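Local structure of 3-oxosteroid 1-dehydrogenase (Sterolibacterium denitrificans, 7P18) at residues M105-D117 with P127-L141. The protein probably catalyses, with FAD as cofactor, the 1,2-dehydrogenation of 3-oxosteroids to 3-oxo-Delta(1)-steroids, passing the electrons to an acceptor. Sequence-based numbering, arbitrary orientation.
Sequences MTLQYFPCHRYPD and PGGRTMEPMLFDAAL. With ANB (androsta-1,4-diene-3,17-dione), chain D.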
loop_
_atom_site.group_PDB
_atom_site.type_symbol
_atom_site.label_atom_id
_atom_site.label_comp_id
_atom_site.label_asym_id
_atom_site.label_seq_id
_atom_site.Cartn_x
_atom_site.Cartn_y
_atom_site.Cartn_z
ATOM N N MET A 105 -0.939 18.557 -14.174
ATOM C CA MET A 105 -0.070 18.565 -12.967
ATOM C C MET A 105 1.379 18.383 -13.373
ATOM O O MET A 105 1.641 17.787 -14.448
ATOM C CB MET A 105 -0.485 17.458 -11.991
ATOM C CG MET A 105 -1.950 17.574 -11.532
ATOM S SD MET A 105 -2.321 16.363 -10.201
ATOM C CE MET A 105 -4.065 16.627 -9.970
ATOM N N THR A 106 2.308 18.844 -12.522
ATOM C CA THR A 106 3.753 18.589 -12.679
ATOM C C THR A 106 4.009 17.104 -12.434
ATOM O O THR A 106 4.859 16.496 -13.124
ATOM C CB THR A 106 4.597 19.537 -11.803
ATOM O OG1 THR A 106 4.280 20.851 -12.242
ATOM C CG2 THR A 106 6.082 19.350 -11.972
ATOM N N LEU A 107 3.283 16.523 -11.488
ATOM C CA LEU A 107 3.284 15.051 -11.236
ATOM C C LEU A 107 3.003 14.314 -12.562
ATOM O O LEU A 107 2.077 14.742 -13.255
ATOM C CB LEU A 107 2.204 14.770 -10.197
ATOM C CG LEU A 107 1.960 13.316 -9.837
ATOM C CD1 LEU A 107 3.214 12.703 -9.228
ATOM C CD2 LEU A 107 0.774 13.245 -8.878
ATOM N N GLN A 108 3.779 13.286 -12.872
ATOM C CA GLN A 108 3.676 12.462 -14.102
ATOM C C GLN A 108 3.709 10.972 -13.700
ATOM O O GLN A 108 4.601 10.574 -12.927
ATOM C CB GLN A 108 4.782 12.833 -15.103
ATOM C CG GLN A 108 4.760 14.301 -15.563
ATOM C CD GLN A 108 3.575 14.612 -16.444
ATOM O OE1 GLN A 108 3.358 13.922 -17.451
ATOM N NE2 GLN A 108 2.754 15.568 -16.028
ATOM N N TYR A 109 2.769 10.175 -14.236
ATOM C CA TYR A 109 2.687 8.701 -14.111
ATOM C C TYR A 109 3.123 8.063 -15.423
ATOM O O TYR A 109 2.725 8.578 -16.486
ATOM C CB TYR A 109 1.284 8.228 -13.717
ATOM C CG TYR A 109 1.118 8.162 -12.215
ATOM C CD1 TYR A 109 0.776 9.282 -11.474
ATOM C CD2 TYR A 109 1.405 6.991 -11.529
ATOM C CE1 TYR A 109 0.713 9.259 -10.091
ATOM C CE2 TYR A 109 1.306 6.930 -10.137
ATOM C CZ TYR A 109 0.989 8.065 -9.420
ATOM O OH TYR A 109 0.911 8.027 -8.050
ATOM N N PHE A 110 3.834 6.951 -15.331
ATOM C CA PHE A 110 4.240 6.129 -16.494
ATOM C C PHE A 110 4.136 4.660 -16.099
ATOM O O PHE A 110 4.144 4.329 -14.903
ATOM C CB PHE A 110 5.658 6.505 -16.953
ATOM C CG PHE A 110 6.736 6.213 -15.939
ATOM C CD1 PHE A 110 6.971 7.077 -14.876
ATOM C CD2 PHE A 110 7.496 5.075 -16.026
ATOM C CE1 PHE A 110 7.956 6.800 -13.938
ATOM C CE2 PHE A 110 8.456 4.779 -15.075
ATOM C CZ PHE A 110 8.708 5.652 -14.048
ATOM N N PRO A 111 4.054 3.723 -17.061
ATOM C CA PRO A 111 3.855 2.314 -16.729
ATOM C C PRO A 111 5.121 1.641 -16.188
ATOM O O PRO A 111 6.222 1.982 -16.626
ATOM C CB PRO A 111 3.469 1.629 -18.061
ATOM C CG PRO A 111 3.072 2.802 -18.958
ATOM C CD PRO A 111 3.995 3.945 -18.522
ATOM N N CYS A 112 4.935 0.709 -15.252
ATOM C CA CYS A 112 5.934 -0.321 -14.895
ATOM C C CYS A 112 5.803 -1.486 -15.886
ATOM O O CYS A 112 5.012 -2.431 -15.655
ATOM C CB CYS A 112 5.762 -0.752 -13.450
ATOM S SG CYS A 112 5.885 0.632 -12.291
ATOM N N HIS A 113 6.541 -1.404 -16.998
ATOM C CA HIS A 113 6.326 -2.230 -18.211
ATOM C C HIS A 113 6.491 -3.718 -17.910
ATOM O O HIS A 113 5.836 -4.558 -18.597
ATOM C CB HIS A 113 7.267 -1.780 -19.354
ATOM C CG HIS A 113 7.048 -0.359 -19.745
ATOM N ND1 HIS A 113 5.905 0.045 -20.414
ATOM C CD2 HIS A 113 7.815 0.744 -19.599
ATOM C CE1 HIS A 113 5.945 1.332 -20.629
ATOM N NE2 HIS A 113 7.112 1.796 -20.125
ATOM N N ARG A 114 7.337 -4.057 -16.944
ATOM C CA ARG A 114 7.671 -5.486 -16.667
ATOM C C ARG A 114 6.963 -6.011 -15.413
ATOM O O ARG A 114 7.224 -7.180 -15.026
ATOM C CB ARG A 114 9.190 -5.629 -16.517
ATOM C CG ARG A 114 9.980 -5.224 -17.751
ATOM C CD ARG A 114 11.461 -5.078 -17.409
ATOM N NE ARG A 114 11.983 -6.340 -16.911
ATOM C CZ ARG A 114 13.060 -6.478 -16.153
ATOM N NH1 ARG A 114 13.803 -5.429 -15.827
ATOM N NH2 ARG A 114 13.400 -7.691 -15.750
ATOM N N TYR A 115 6.137 -5.201 -14.763
ATOM C CA TYR A 115 5.551 -5.549 -13.440
ATOM C C TYR A 115 4.280 -6.345 -13.709
ATOM O O TYR A 115 3.280 -5.765 -14.077
ATOM C CB TYR A 115 5.242 -4.291 -12.648
ATOM C CG TYR A 115 5.254 -4.463 -11.152
ATOM C CD1 TYR A 115 4.838 -5.638 -10.524
ATOM C CD2 TYR A 115 5.679 -3.415 -10.370
ATOM C CE1 TYR A 115 4.891 -5.764 -9.136
ATOM C CE2 TYR A 115 5.757 -3.533 -8.989
ATOM C CZ TYR A 115 5.342 -4.694 -8.376
ATOM O OH TYR A 115 5.458 -4.717 -7.011
ATOM N N PRO A 116 4.273 -7.682 -13.551
ATOM C CA PRO A 116 3.106 -8.479 -13.897
ATOM C C PRO A 116 1.932 -8.284 -12.942
ATOM O O PRO A 116 2.151 -7.990 -11.766
ATOM C CB PRO A 116 3.584 -9.935 -13.787
ATOM C CG PRO A 116 5.083 -9.804 -13.715
ATOM C CD PRO A 116 5.338 -8.511 -13.007
ATOM N N ASP A 117 0.715 -8.429 -13.481
ATOM C CA ASP A 117 -0.502 -8.559 -12.638
ATOM C C ASP A 117 -0.293 -9.700 -11.622
ATOM O O ASP A 117 0.434 -10.669 -11.900
ATOM C CB ASP A 117 -1.728 -8.801 -13.498
ATOM C CG ASP A 117 -2.155 -7.587 -14.304
ATOM O OD1 ASP A 117 -1.676 -6.461 -14.003
ATOM O OD2 ASP A 117 -2.966 -7.788 -15.210
ATOM N N PRO A 127 1.019 -9.468 -18.413
ATOM C CA PRO A 127 2.371 -9.702 -17.904
ATOM C C PRO A 127 3.164 -8.441 -17.521
ATOM O O PRO A 127 4.284 -8.561 -17.046
ATOM C CB PRO A 127 3.006 -10.444 -19.088
ATOM C CG PRO A 127 2.352 -9.838 -20.284
ATOM C CD PRO A 127 0.909 -9.631 -19.880
ATOM N N GLY A 128 2.582 -7.258 -17.727
ATOM C CA GLY A 128 3.200 -5.980 -17.351
ATOM C C GLY A 128 2.363 -4.825 -17.814
ATOM O O GLY A 128 1.402 -5.050 -18.556
ATOM N N GLY A 129 2.662 -3.634 -17.340
ATOM C CA GLY A 129 2.216 -2.404 -18.002
ATOM C C GLY A 129 0.930 -1.833 -17.427
ATOM O O GLY A 129 0.696 -0.658 -17.686
ATOM N N ARG A 130 0.096 -2.602 -16.697
ATOM C CA ARG A 130 -1.118 -1.997 -16.076
ATOM C C ARG A 130 -0.728 -1.162 -14.851
ATOM O O ARG A 130 -1.285 -0.078 -14.648
ATOM C CB ARG A 130 -2.142 -3.075 -15.698
ATOM C CG ARG A 130 -2.709 -3.867 -16.863
ATOM C CD ARG A 130 -3.837 -4.765 -16.384
ATOM N NE ARG A 130 -4.681 -5.238 -17.465
ATOM C CZ ARG A 130 -5.388 -6.373 -17.458
ATOM N NH1 ARG A 130 -5.343 -7.229 -16.439
ATOM N NH2 ARG A 130 -6.187 -6.633 -18.482
ATOM N N THR A 131 0.205 -1.654 -14.046
ATOM C CA THR A 131 0.819 -0.899 -12.930
ATOM C C THR A 131 1.550 0.327 -13.503
ATOM O O THR A 131 2.301 0.150 -14.459
ATOM C CB THR A 131 1.759 -1.783 -12.113
ATOM O OG1 THR A 131 1.031 -2.842 -11.489
ATOM C CG2 THR A 131 2.492 -0.960 -11.079
ATOM N N MET A 132 1.316 1.487 -12.904
ATOM C CA MET A 132 1.959 2.776 -13.233
ATOM C C MET A 132 2.528 3.397 -11.956
ATOM O O MET A 132 1.961 3.164 -10.838
ATOM C CB MET A 132 0.982 3.747 -13.890
ATOM C CG MET A 132 0.186 3.173 -15.082
ATOM S SD MET A 132 -0.869 4.437 -15.853
ATOM C CE MET A 132 0.325 5.262 -16.897
ATOM N N GLU A 133 3.599 4.177 -12.121
ATOM C CA GLU A 133 4.247 4.860 -10.976
ATOM C C GLU A 133 4.644 6.284 -11.355
ATOM O O GLU A 133 4.661 6.661 -12.546
ATOM C CB GLU A 133 5.432 4.030 -10.519
ATOM C CG GLU A 133 6.669 4.157 -11.421
ATOM C CD GLU A 133 7.926 3.673 -10.726
ATOM O OE1 GLU A 133 8.063 3.931 -9.467
ATOM O OE2 GLU A 133 8.718 2.976 -11.411
ATOM N N PRO A 134 4.932 7.119 -10.336
ATOM C CA PRO A 134 5.330 8.505 -10.555
ATOM C C PRO A 134 6.789 8.684 -10.985
ATOM O O PRO A 134 7.665 7.912 -10.554
ATOM C CB PRO A 134 5.201 9.177 -9.188
ATOM C CG PRO A 134 4.574 8.137 -8.273
ATOM C CD PRO A 134 4.778 6.794 -8.910
ATOM N N MET A 135 7.033 9.653 -11.862
ATOM C CA MET A 135 8.396 10.201 -12.070
ATOM C C MET A 135 8.841 10.890 -10.764
ATOM O O MET A 135 7.970 11.379 -9.985
ATOM C CB MET A 135 8.376 11.225 -13.207
ATOM C CG MET A 135 8.015 10.607 -14.547
ATOM S SD MET A 135 8.258 11.822 -15.892
ATOM C CE MET A 135 10.053 11.783 -15.985
ATOM N N LEU A 136 10.143 10.913 -10.503
ATOM C CA LEU A 136 10.697 11.712 -9.367
ATOM C C LEU A 136 10.128 13.130 -9.438
ATOM O O LEU A 136 10.008 13.710 -10.541
ATOM C CB LEU A 136 12.227 11.709 -9.421
ATOM C CG LEU A 136 12.938 10.370 -9.259
ATOM C CD1 LEU A 136 14.452 10.581 -9.275
ATOM C CD2 LEU A 136 12.549 9.658 -7.976
ATOM N N PHE A 137 9.709 13.653 -8.295
ATOM C CA PHE A 137 9.088 14.979 -8.157
ATOM C C PHE A 137 10.046 15.890 -7.363
ATOM O O PHE A 137 10.673 15.439 -6.357
ATOM C CB PHE A 137 7.724 14.854 -7.473
ATOM C CG PHE A 137 6.982 16.153 -7.439
ATOM C CD1 PHE A 137 6.206 16.539 -8.502
ATOM C CD2 PHE A 137 7.106 17.015 -6.365
ATOM C CE1 PHE A 137 5.555 17.758 -8.494
ATOM C CE2 PHE A 137 6.476 18.241 -6.362
ATOM C CZ PHE A 137 5.683 18.601 -7.427
ATOM N N ASP A 138 10.096 17.151 -7.785
ATOM C CA ASP A 138 10.953 18.229 -7.222
ATOM C C ASP A 138 10.244 18.899 -6.049
ATOM O O ASP A 138 9.405 19.767 -6.300
ATOM C CB ASP A 138 11.248 19.261 -8.312
ATOM C CG ASP A 138 12.239 20.335 -7.896
ATOM O OD1 ASP A 138 12.840 20.208 -6.795
ATOM O OD2 ASP A 138 12.412 21.247 -8.705
ATOM N N ALA A 139 10.555 18.480 -4.814
ATOM C CA ALA A 139 9.990 19.046 -3.563
ATOM C C ALA A 139 10.267 20.552 -3.430
ATOM O O ALA A 139 9.487 21.244 -2.704
ATOM C CB ALA A 139 10.552 18.294 -2.386
ATOM N N ALA A 140 11.299 21.092 -4.090
ATOM C CA ALA A 140 11.559 22.556 -4.056
ATOM C C ALA A 140 10.320 23.294 -4.550
ATOM O O ALA A 140 10.040 24.388 -4.032
ATOM C CB ALA A 140 12.786 22.926 -4.865
ATOM N N LEU A 141 9.527 22.694 -5.457
ATOM C CA LEU A 141 8.295 23.358 -5.985
ATOM C C LEU A 141 7.265 23.554 -4.873
ATOM O O LEU A 141 6.341 24.376 -5.046
ATOM C CB LEU A 141 7.700 22.540 -7.137
ATOM C CG LEU A 141 8.602 22.308 -8.349
ATOM C CD1 LEU A 141 7.963 21.298 -9.300
ATOM C CD2 LEU A 141 8.878 23.601 -9.094
HETATM C C1 ANB D . 3.478 -2.183 -2.514
HETATM C C10 ANB D . 4.523 -2.153 -3.588
HETATM C C11 ANB D . 6.374 -1.571 -1.835
HETATM C C12 ANB D . 7.705 -0.864 -1.539
HETATM C C13 ANB D . 8.688 -1.068 -2.678
HETATM C C14 ANB D . 8.053 -0.485 -3.948
HETATM C C15 ANB D . 9.220 -0.413 -4.942
HETATM C C16 ANB D . 10.428 -0.039 -4.065
HETATM C C17 ANB D . 9.993 -0.287 -2.636
HETATM C C18 ANB D . 9.128 -2.545 -2.822
HETATM C C19 ANB D . 4.978 -3.622 -3.813
HETATM C C2 ANB D . 2.167 -2.276 -2.746
HETATM C C3 ANB D . 1.629 -2.052 -4.087
HETATM C C4 ANB D . 2.596 -1.525 -5.042
HETATM C C5 ANB D . 3.922 -1.625 -4.873
HETATM C C6 ANB D . 4.868 -1.299 -5.995
HETATM C C7 ANB D . 6.094 -0.515 -5.551
HETATM C C8 ANB D . 6.760 -1.184 -4.357
HETATM C C9 ANB D . 5.741 -1.230 -3.194
HETATM O O1 ANB D . 0.442 -2.258 -4.372
HETATM O O2 ANB D . 10.602 0.062 -1.650
HETATM O O HOH W 1 6.197 13.274 -11.061
HETATM O O HOH W 2 6.839 -7.756 -19.165
HETATM O O HOH W 3 0.595 -4.887 -14.718
HETATM O O HOH W 4 0.962 -5.606 -10.891
#
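F110 and E133 form the hydrogen-bonded pair at the middle of an antiparallel ladder, with F110 N to E133 O at 2.9 Å and E133 N to F110 O at 2.8 Å. M135 N to Q108 O extends the ladder in one direction and C112 N to T131 O in the other. Beyond it, C112 O accepts from both Y115 N, closing the type I turn C112-Y115, and G129 N, which arrive from opposite faces of its carbonyl plane. G128 CA makes CA-H...O contacts with H113 O and Y115 O, and a CB on G128 would run into H113 O.

Apolar contacts follow the two faces of the ladder. On one, P134 covers one face of the Y109 ring, its CA over the ring centre and its CD 3.7 Å from Y109 CE2, while Y109 OH hydrogen-bonds to G51 O. Shortening Y109 to an alanine would take away the ring that P134 covers and is likely to leave G51 O without its hydroxyl partner. On the other face, F110 CZ rests on E133 CG at 3.6 Å; both side chains leave between backbone N and carbonyl carbon (chi1 64° and 77°), which lays them side by side. M135 CG crosses at F110 CD1, and C112 SG also touches E133 CG. The E133 carboxylate goes on to T167 OG1 and A166 N.

Beyond the turn, charge and water join the segments. R130 NH1 meets D117 OD2 at 2.7 Å in a salt bridge whose hydrogen bond is weak, being bent to 128° at the hydrogen, and R130 also pairs with D65. One water bridges P116 O and T131 OG1, which also bonds A539 O. Y115 OH, hydrogen-bonded to Y467 OH, makes a van der Waals contact with C19 of the androstadienedione at 3.4 Å, so the turn helps line the steroid pocket.

In the branched antiparallel sheet, strand 131-138 pairs with 109-111, with 53-54 and, toward its end, with 205-206, while helices 84-104 and 208-222 pack against Y109.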